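Local coordinates for hypothetical protein (Geobacillus stearothermophilus, PDB 1SFS) that is of unknown function but carries a glycoside hydrolase-like domain and may be a bacterial lysozyme, at residues I29-V38 / L50-Y59; V182-T193 / A210-A221. All coordinates share one frame; numbering follows the deposited sequence. Where two conformers were deposited one is given.

Contact 1 of 2, residues I29-V38 / L50-Y59; sequences IWGVDSAQVV and LGYPKFWGRY
Val32 and Trp56 meet side by side on neighbouring parallel strands, 29-33 and 55-59, the two strands of a beta-alpha-beta unit whose helix 40-49 lies between them in sequence. The backbone bonds alternate across the pair, Val32 N giving to Phe55 O and Val32 O receiving Gly57 N at 2.8 Å. Trp56 carries the side-chain contact. Its CB holds CG anti to the backbone N (chi1 -161°), which swings the indole alongside strand 29-33. Val32 CG2 sits over the centre of the ring system, 3.3 Å from CD2; on the opposite face Val38 CG2 lies over the pyrrole, 3.4 Å from CE2, and Val38 CG1 reaches CH2 at the far rim. Two slim branched valines thus pack above and below one flat ring, while Leu42 and Val46 of the helix also touch it. A side chain on Gly31 would collide with Phe55 O; its bare CA also lies over the Phe55 ring, 3.8 Å from the centroid. Arg58, bent at chi2 and chi3, brings NH1 to Ser34 O, while its NE forms a salt bridge with Glu74. At the indole edge NE1 gives its proton in the ring plane to Ser34 OG, 2.9 Å away, and that hydroxyl donates onward to Gln36 O.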
# COMPACT_ATOMS: atom_id res chain seq x y z
N ILE A 29 14.05 -4.97 1.15
CA ILE A 29 13.43 -5.80 2.21
C ILE A 29 12.27 -6.49 1.54
O ILE A 29 11.53 -5.86 0.80
CB ILE A 29 12.93 -4.78 3.28
CG1 ILE A 29 14.10 -3.98 3.83
CG2 ILE A 29 12.16 -5.47 4.35
CD1 ILE A 29 14.87 -4.69 4.85
N TRP A 30 12.02 -7.75 1.80
CA TRP A 30 11.01 -8.53 1.09
C TRP A 30 9.77 -8.69 1.92
O TRP A 30 9.84 -8.88 3.15
CB TRP A 30 11.62 -9.90 0.76
CG TRP A 30 10.78 -10.80 -0.12
CD1 TRP A 30 10.71 -10.81 -1.48
CD2 TRP A 30 9.92 -11.83 0.34
NE1 TRP A 30 9.85 -11.77 -1.90
CE2 TRP A 30 9.34 -12.42 -0.81
CE3 TRP A 30 9.58 -12.30 1.62
CZ2 TRP A 30 8.46 -13.46 -0.70
CZ3 TRP A 30 8.68 -13.35 1.72
CH2 TRP A 30 8.15 -13.91 0.57
N GLY A 31 8.63 -8.66 1.25
CA GLY A 31 7.35 -8.89 1.90
C GLY A 31 6.30 -9.30 0.91
O GLY A 31 6.59 -9.59 -0.24
N VAL A 32 5.06 -9.38 1.42
CA VAL A 32 3.96 -9.90 0.63
C VAL A 32 2.72 -9.05 0.87
O VAL A 32 2.75 -8.12 1.68
CB VAL A 32 3.66 -11.40 0.96
CG1 VAL A 32 4.88 -12.25 0.64
CG2 VAL A 32 3.20 -11.57 2.39
N ASP A 33 1.65 -9.32 0.16
CA ASP A 33 0.35 -8.75 0.47
C ASP A 33 -0.71 -9.81 0.09
O ASP A 33 -0.46 -10.68 -0.74
CB ASP A 33 0.11 -7.41 -0.24
CG ASP A 33 0.10 -7.49 -1.72
OD1 ASP A 33 -0.98 -7.92 -2.25
OD2 ASP A 33 1.11 -7.17 -2.37
N SER A 34 -1.88 -9.69 0.70
CA SER A 34 -2.97 -10.60 0.38
C SER A 34 -4.32 -9.97 0.62
O SER A 34 -4.54 -9.22 1.57
CB SER A 34 -2.85 -11.88 1.20
OG SER A 34 -2.94 -11.67 2.59
N ALA A 35 -5.27 -10.37 -0.23
CA ALA A 35 -6.66 -10.03 -0.04
C ALA A 35 -7.26 -10.66 1.21
O ALA A 35 -8.09 -10.09 1.87
CB ALA A 35 -7.45 -10.46 -1.25
N GLN A 36 -6.81 -11.88 1.52
CA GLN A 36 -7.39 -12.63 2.65
C GLN A 36 -6.57 -12.40 3.92
O GLN A 36 -5.42 -11.99 3.94
CB GLN A 36 -7.62 -14.09 2.25
CG GLN A 36 -6.34 -14.82 2.25
CD GLN A 36 -6.54 -16.20 1.60
OE1 GLN A 36 -6.64 -16.38 0.41
NE2 GLN A 36 -6.54 -17.26 2.41
N VAL A 37 -7.24 -12.71 5.04
CA VAL A 37 -6.68 -12.65 6.38
C VAL A 37 -5.42 -13.51 6.51
O VAL A 37 -5.38 -14.67 6.01
CB VAL A 37 -7.74 -13.13 7.39
CG1 VAL A 37 -7.20 -13.40 8.80
CG2 VAL A 37 -8.88 -12.15 7.40
N VAL A 38 -4.47 -12.97 7.25
CA VAL A 38 -3.28 -13.74 7.60
C VAL A 38 -3.64 -14.64 8.77
O VAL A 38 -3.55 -14.23 9.91
CB VAL A 38 -2.12 -12.84 7.95
CG1 VAL A 38 -0.85 -13.68 8.11
CG2 VAL A 38 -1.87 -11.79 6.89
N LEU A 50 7.93 -19.55 0.38
CA LEU A 50 8.43 -18.35 -0.32
C LEU A 50 9.54 -17.69 0.45
O LEU A 50 10.58 -17.33 -0.17
CB LEU A 50 7.30 -17.35 -0.56
CG LEU A 50 6.30 -17.73 -1.64
CD1 LEU A 50 5.11 -16.77 -1.59
CD2 LEU A 50 6.89 -17.78 -3.06
N GLY A 51 9.38 -17.44 1.71
CA GLY A 51 10.35 -16.74 2.47
C GLY A 51 9.73 -16.05 3.68
O GLY A 51 8.55 -16.15 3.94
N TYR A 52 10.55 -15.35 4.44
CA TYR A 52 10.08 -14.74 5.66
C TYR A 52 9.69 -13.29 5.38
O TYR A 52 10.56 -12.46 5.13
CB TYR A 52 11.18 -14.78 6.77
CG TYR A 52 10.50 -14.74 8.09
CD1 TYR A 52 10.41 -15.89 8.88
CD2 TYR A 52 9.91 -13.60 8.57
CE1 TYR A 52 9.76 -15.85 10.10
CE2 TYR A 52 9.21 -13.56 9.79
CZ TYR A 52 9.14 -14.68 10.54
OH TYR A 52 8.47 -14.70 11.73
N PRO A 53 8.40 -12.95 5.37
CA PRO A 53 8.03 -11.58 4.99
C PRO A 53 8.37 -10.63 6.10
O PRO A 53 8.08 -10.91 7.27
CB PRO A 53 6.55 -11.72 4.72
CG PRO A 53 6.11 -12.77 5.72
CD PRO A 53 7.24 -13.76 5.75
N LYS A 54 8.89 -9.46 5.78
CA LYS A 54 9.14 -8.43 6.78
C LYS A 54 7.93 -7.52 6.95
O LYS A 54 7.81 -6.83 7.98
CB LYS A 54 10.40 -7.64 6.47
CG LYS A 54 11.62 -8.48 6.29
CD LYS A 54 11.82 -9.69 7.18
CE LYS A 54 13.04 -10.58 6.90
NZ LYS A 54 13.03 -11.26 5.50
N PHE A 55 7.04 -7.53 5.98
CA PHE A 55 5.83 -6.74 5.99
C PHE A 55 4.78 -7.50 5.20
O PHE A 55 5.11 -8.34 4.36
CB PHE A 55 6.04 -5.32 5.46
CG PHE A 55 6.54 -5.26 4.02
CD1 PHE A 55 5.63 -5.17 2.98
CD2 PHE A 55 7.88 -5.34 3.74
CE1 PHE A 55 6.09 -5.14 1.67
CE2 PHE A 55 8.34 -5.31 2.40
CZ PHE A 55 7.44 -5.19 1.38
N TRP A 56 3.52 -7.17 5.49
CA TRP A 56 2.39 -7.88 4.88
C TRP A 56 1.31 -6.86 4.60
O TRP A 56 0.73 -6.28 5.53
CB TRP A 56 1.93 -9.01 5.79
CG TRP A 56 1.10 -10.07 5.09
CD1 TRP A 56 0.01 -9.89 4.29
CD2 TRP A 56 1.33 -11.49 5.14
NE1 TRP A 56 -0.43 -11.10 3.83
CE2 TRP A 56 0.35 -12.08 4.34
CE3 TRP A 56 2.28 -12.29 5.75
CZ2 TRP A 56 0.29 -13.47 4.17
CZ3 TRP A 56 2.22 -13.66 5.59
CH2 TRP A 56 1.22 -14.23 4.80
N GLY A 57 1.02 -6.61 3.33
CA GLY A 57 -0.03 -5.69 2.92
C GLY A 57 -1.41 -6.32 3.16
O GLY A 57 -1.66 -7.44 2.74
N ARG A 58 -2.25 -5.57 3.82
CA ARG A 58 -3.58 -6.01 4.19
C ARG A 58 -4.55 -4.85 4.13
O ARG A 58 -4.18 -3.68 4.24
CB ARG A 58 -3.57 -6.59 5.61
CG ARG A 58 -2.88 -7.93 5.71
CD ARG A 58 -3.65 -9.07 5.00
NE ARG A 58 -4.92 -9.25 5.68
CZ ARG A 58 -6.11 -8.93 5.25
NH1 ARG A 58 -6.32 -8.53 3.98
NH2 ARG A 58 -7.13 -9.02 6.08
N TYR A 59 -5.83 -5.18 3.98
CA TYR A 59 -6.87 -4.18 3.71
C TYR A 59 -7.55 -3.73 4.97
O TYR A 59 -7.92 -4.51 5.86
CB TYR A 59 -7.88 -4.77 2.68
CG TYR A 59 -7.18 -4.99 1.40
CD1 TYR A 59 -6.48 -6.16 1.13
CD2 TYR A 59 -7.08 -3.98 0.44
CE1 TYR A 59 -5.78 -6.34 -0.05
CE2 TYR A 59 -6.41 -4.14 -0.74
CZ TYR A 59 -5.75 -5.31 -1.00
OH TYR A 59 -5.03 -5.51 -2.14
O HOH W 1 13.88 -9.20 3.58
O HOH W 2 -3.65 -7.77 -2.22

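Contact 2 of 2, residues V182-T193 / A210-A221; sequences VIWSAAPRPGTT and ANVWVWQYGRDA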
# COMPACT_ATOMS: atom_id res chain seq x y z
N VAL A 182 4.15 8.58 0.14
CA VAL A 182 4.99 7.44 -0.19
C VAL A 182 4.28 6.60 -1.22
O VAL A 182 3.09 6.29 -1.04
CB VAL A 182 5.34 6.64 1.07
CG1 VAL A 182 6.12 5.40 0.73
CG2 VAL A 182 6.09 7.51 2.06
N ILE A 183 4.98 6.24 -2.29
CA ILE A 183 4.41 5.44 -3.35
C ILE A 183 4.85 3.97 -3.22
O ILE A 183 6.02 3.67 -3.00
CB ILE A 183 4.78 6.00 -4.74
CG1 ILE A 183 4.15 7.39 -4.93
CG2 ILE A 183 4.37 5.06 -5.86
CD1 ILE A 183 4.53 8.07 -6.23
N TRP A 184 3.85 3.11 -3.38
CA TRP A 184 3.98 1.69 -3.58
C TRP A 184 3.67 1.45 -5.06
O TRP A 184 2.52 1.58 -5.48
CB TRP A 184 3.01 0.95 -2.65
CG TRP A 184 3.00 -0.54 -2.74
CD1 TRP A 184 3.74 -1.39 -3.50
CD2 TRP A 184 2.11 -1.35 -1.97
NE1 TRP A 184 3.39 -2.69 -3.23
CE2 TRP A 184 2.39 -2.70 -2.32
CE3 TRP A 184 1.13 -1.06 -1.03
CZ2 TRP A 184 1.69 -3.77 -1.74
CZ3 TRP A 184 0.45 -2.11 -0.49
CH2 TRP A 184 0.74 -3.44 -0.84
N SER A 185 4.71 1.18 -5.84
CA SER A 185 4.56 1.05 -7.27
C SER A 185 4.23 -0.36 -7.68
O SER A 185 4.88 -1.31 -7.23
CB SER A 185 5.88 1.47 -7.94
OG SER A 185 5.74 1.32 -9.33
N ALA A 186 3.26 -0.50 -8.58
CA ALA A 186 2.83 -1.76 -9.14
C ALA A 186 3.44 -2.08 -10.49
O ALA A 186 2.92 -2.91 -11.21
CB ALA A 186 1.30 -1.77 -9.24
N ALA A 187 4.58 -1.48 -10.82
CA ALA A 187 5.26 -1.75 -12.09
C ALA A 187 6.75 -1.59 -11.92
O ALA A 187 7.18 -0.77 -11.08
CB ALA A 187 4.80 -0.72 -13.14
N PRO A 188 7.56 -2.25 -12.72
CA PRO A 188 7.15 -3.36 -13.61
C PRO A 188 6.85 -4.59 -12.78
O PRO A 188 7.06 -4.62 -11.56
CB PRO A 188 8.40 -3.55 -14.50
CG PRO A 188 9.51 -3.19 -13.58
CD PRO A 188 9.02 -2.04 -12.73
N ARG A 189 6.38 -5.63 -13.43
CA ARG A 189 5.91 -6.82 -12.76
C ARG A 189 6.52 -8.07 -13.36
O ARG A 189 5.88 -8.81 -14.15
CB ARG A 189 4.38 -6.85 -12.89
CG ARG A 189 3.67 -7.83 -12.02
CD ARG A 189 2.13 -7.81 -12.15
NE ARG A 189 1.68 -6.48 -11.83
CZ ARG A 189 0.75 -5.76 -12.40
NH1 ARG A 189 0.00 -6.23 -13.38
NH2 ARG A 189 0.57 -4.53 -11.91
N PRO A 190 7.80 -8.32 -13.11
CA PRO A 190 8.47 -9.49 -13.70
C PRO A 190 7.90 -10.81 -13.21
O PRO A 190 8.03 -11.78 -13.95
CB PRO A 190 9.92 -9.32 -13.24
CG PRO A 190 9.86 -8.47 -11.97
CD PRO A 190 8.72 -7.52 -12.31
N GLY A 191 7.25 -10.86 -12.06
CA GLY A 191 6.60 -12.07 -11.58
C GLY A 191 7.02 -12.44 -10.19
O GLY A 191 8.09 -12.05 -9.69
N THR A 192 6.20 -13.19 -9.49
CA THR A 192 6.49 -13.60 -8.14
C THR A 192 7.74 -14.50 -8.10
O THR A 192 8.01 -15.25 -9.02
CB THR A 192 5.31 -14.29 -7.46
OG1 THR A 192 4.96 -15.46 -8.21
CG2 THR A 192 4.11 -13.37 -7.33
N THR A 193 8.46 -14.42 -6.99
CA THR A 193 9.58 -15.28 -6.69
C THR A 193 9.60 -15.58 -5.21
O THR A 193 9.02 -14.86 -4.37
CB THR A 193 10.97 -14.67 -7.02
OG1 THR A 193 11.26 -13.62 -6.10
CG2 THR A 193 11.09 -14.09 -8.42
N ALA A 210 9.41 11.86 -5.90
CA ALA A 210 8.61 10.91 -5.17
C ALA A 210 9.47 10.07 -4.24
O ALA A 210 10.64 9.90 -4.42
CB ALA A 210 7.90 9.99 -6.11
N ASN A 211 8.78 9.51 -3.23
CA ASN A 211 9.33 8.53 -2.31
C ASN A 211 8.79 7.16 -2.71
O ASN A 211 7.75 6.73 -2.20
CB ASN A 211 8.94 8.86 -0.88
CG ASN A 211 9.36 10.21 -0.42
OD1 ASN A 211 10.52 10.53 -0.49
ND2 ASN A 211 8.39 11.03 -0.00
N VAL A 212 9.44 6.48 -3.64
CA VAL A 212 8.95 5.19 -4.14
C VAL A 212 9.61 4.10 -3.30
O VAL A 212 10.72 3.63 -3.59
CB VAL A 212 9.16 5.00 -5.64
CG1 VAL A 212 8.54 3.70 -6.06
CG2 VAL A 212 8.63 6.16 -6.42
N TRP A 213 8.96 3.75 -2.20
CA TRP A 213 9.53 2.91 -1.17
C TRP A 213 9.01 1.51 -1.13
O TRP A 213 9.46 0.72 -0.31
CB TRP A 213 9.37 3.55 0.22
CG TRP A 213 10.17 4.80 0.42
CD1 TRP A 213 11.05 5.40 -0.42
CD2 TRP A 213 10.09 5.60 1.62
NE1 TRP A 213 11.56 6.55 0.21
CE2 TRP A 213 10.97 6.68 1.44
CE3 TRP A 213 9.34 5.47 2.80
CZ2 TRP A 213 11.14 7.65 2.41
CZ3 TRP A 213 9.51 6.44 3.78
CH2 TRP A 213 10.38 7.46 3.54
N VAL A 214 8.04 1.16 -1.95
CA VAL A 214 7.52 -0.19 -2.05
C VAL A 214 7.35 -0.53 -3.51
O VAL A 214 6.98 0.34 -4.30
CB VAL A 214 6.19 -0.41 -1.29
CG1 VAL A 214 6.07 -1.85 -0.82
CG2 VAL A 214 6.00 0.58 -0.14
N TRP A 215 7.53 -1.80 -3.87
CA TRP A 215 7.42 -2.26 -5.23
C TRP A 215 6.73 -3.63 -5.23
O TRP A 215 7.30 -4.60 -4.69
CB TRP A 215 8.82 -2.40 -5.84
CG TRP A 215 8.82 -2.91 -7.24
CD1 TRP A 215 7.89 -2.78 -8.21
CD2 TRP A 215 9.87 -3.68 -7.84
NE1 TRP A 215 8.28 -3.41 -9.35
CE2 TRP A 215 9.50 -3.98 -9.15
CE3 TRP A 215 11.09 -4.17 -7.36
CZ2 TRP A 215 10.31 -4.74 -10.00
CZ3 TRP A 215 11.90 -4.92 -8.20
CH2 TRP A 215 11.50 -5.19 -9.50
N GLN A 216 5.57 -3.74 -5.84
CA GLN A 216 4.90 -5.02 -6.06
C GLN A 216 5.48 -5.59 -7.36
O GLN A 216 5.08 -5.17 -8.44
CB GLN A 216 3.41 -4.88 -6.10
CG GLN A 216 2.70 -6.23 -6.01
CD GLN A 216 1.23 -6.01 -6.14
OE1 GLN A 216 0.79 -5.58 -7.22
NE2 GLN A 216 0.49 -6.26 -5.08
N TYR A 217 6.42 -6.52 -7.24
CA TYR A 217 7.08 -7.04 -8.42
C TYR A 217 6.44 -8.28 -9.00
O TYR A 217 6.78 -8.69 -10.12
CB TYR A 217 8.57 -7.27 -8.14
CG TYR A 217 8.88 -8.42 -7.25
CD1 TYR A 217 9.10 -9.68 -7.76
CD2 TYR A 217 9.05 -8.30 -5.88
CE1 TYR A 217 9.40 -10.76 -6.95
CE2 TYR A 217 9.36 -9.35 -5.06
CZ TYR A 217 9.55 -10.61 -5.60
OH TYR A 217 9.86 -11.65 -4.77
N GLY A 218 5.48 -8.87 -8.28
CA GLY A 218 4.76 -9.99 -8.80
C GLY A 218 3.40 -10.14 -8.15
O GLY A 218 3.24 -9.79 -6.97
N ARG A 219 2.43 -10.66 -8.88
CA ARG A 219 1.11 -10.94 -8.36
C ARG A 219 0.83 -12.43 -8.45
O ARG A 219 1.27 -13.11 -9.41
CB ARG A 219 0.01 -10.15 -9.11
CG ARG A 219 0.05 -8.68 -8.85
CD ARG A 219 -1.06 -7.99 -9.64
NE ARG A 219 -1.11 -6.57 -9.35
CZ ARG A 219 -1.90 -5.74 -10.03
NH1 ARG A 219 -2.70 -6.07 -11.03
NH2 ARG A 219 -1.86 -4.47 -9.65
N ASP A 220 0.10 -12.92 -7.47
CA ASP A 220 -0.57 -14.21 -7.38
C ASP A 220 0.41 -15.37 -7.55
O ASP A 220 0.49 -16.09 -8.58
CB ASP A 220 -1.69 -14.29 -8.41
CG ASP A 220 -2.82 -13.31 -8.20
OD1 ASP A 220 -3.08 -12.84 -7.07
OD2 ASP A 220 -3.47 -12.98 -9.22
N ALA A 221 1.23 -15.57 -6.53
CA ALA A 221 2.30 -16.54 -6.48
C ALA A 221 1.90 -17.99 -6.66
O ALA A 221 2.78 -18.81 -6.92
CB ALA A 221 3.03 -16.43 -5.15
O HOH W 3 2.39 -5.45 -9.40
O HOH W 4 3.86 -14.04 -10.98
O HOH W 5 2.73 -15.81 -9.97
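Strands 182-185 and 211-218 run parallel, their axes 13° apart, but a beta bulge shifts the register by one residue between Ile183 and Trp184. Ile183 O consequently receives two backbone N-H groups, a bond from Trp213 N (3.0 Å) and a weak one from Val214 N. Regular pairing resumes with Ser185, whose N gives to Val214 O and whose O takes Gln216 N. Beyond the strand, the 186-193 loop rejoins its partner through Gly191 N to Tyr217 O at 2.9 Å; with positive phi, Gly191 takes a backbone shape that would press a CB against the preceding carbonyl.

Trp184 stands with CG anti to the backbone N (chi1 179°), and branched Val214 presents methyl CG1 to its pyrrole face, 3.7 Å from the centroid; Trp184 NE1 donates to Asn229 OD1. Trp215 points to the other side of the sheet, where its NE1 reaches Pro188 O at 2.8 Å, so the indole fastens the turn at the cis peptide before Pro188. The guanidinium groups of Arg189 and Arg219 stack flat, planes 11° apart and centres 3.5 Å apart. Outlying acceptors probably ease this like-charge stacking: Gln216 OE1 takes Arg219 NE in the guanidinium plane at 3.0 Å, Tyr155 OH bonds both Arg219 NH2 and Gln216 OE1, and a water accepts from Arg189 NE. Farther along, Tyr217 OH lies 2.8 Å from Thr193 OG1.

This parallel pair, joined by a long connection without helix or strand, belongs to an eight-stranded sheet whose first and last strands also pair, consistent with a beta/alpha-barrel-like domain of the glycoside hydrolase-like family.

From the N terminus, contact 1 comes first: 29-38 pairs with 50-59 and closes the loop that holds helix 40-49. The chain then lays down strands 84-89, 122-126 and 151-156 before contact 2, where 182-193 meets 210-221 and closes a loop without helix or strand. The two loops follow in series and neither nests nor crosses. Strand 227-231 bridges them, pairing antiparallel with 211-218 and also with 29-33, so the first and last strands of the sheet join. Side chains also link the two contacts directly: Trp30 NE1 lies 2.9 Å from Tyr217 OH, and Asp33 OD2 lies 2.9 Å from Gln216 NE2, both probable hydrogen bonds.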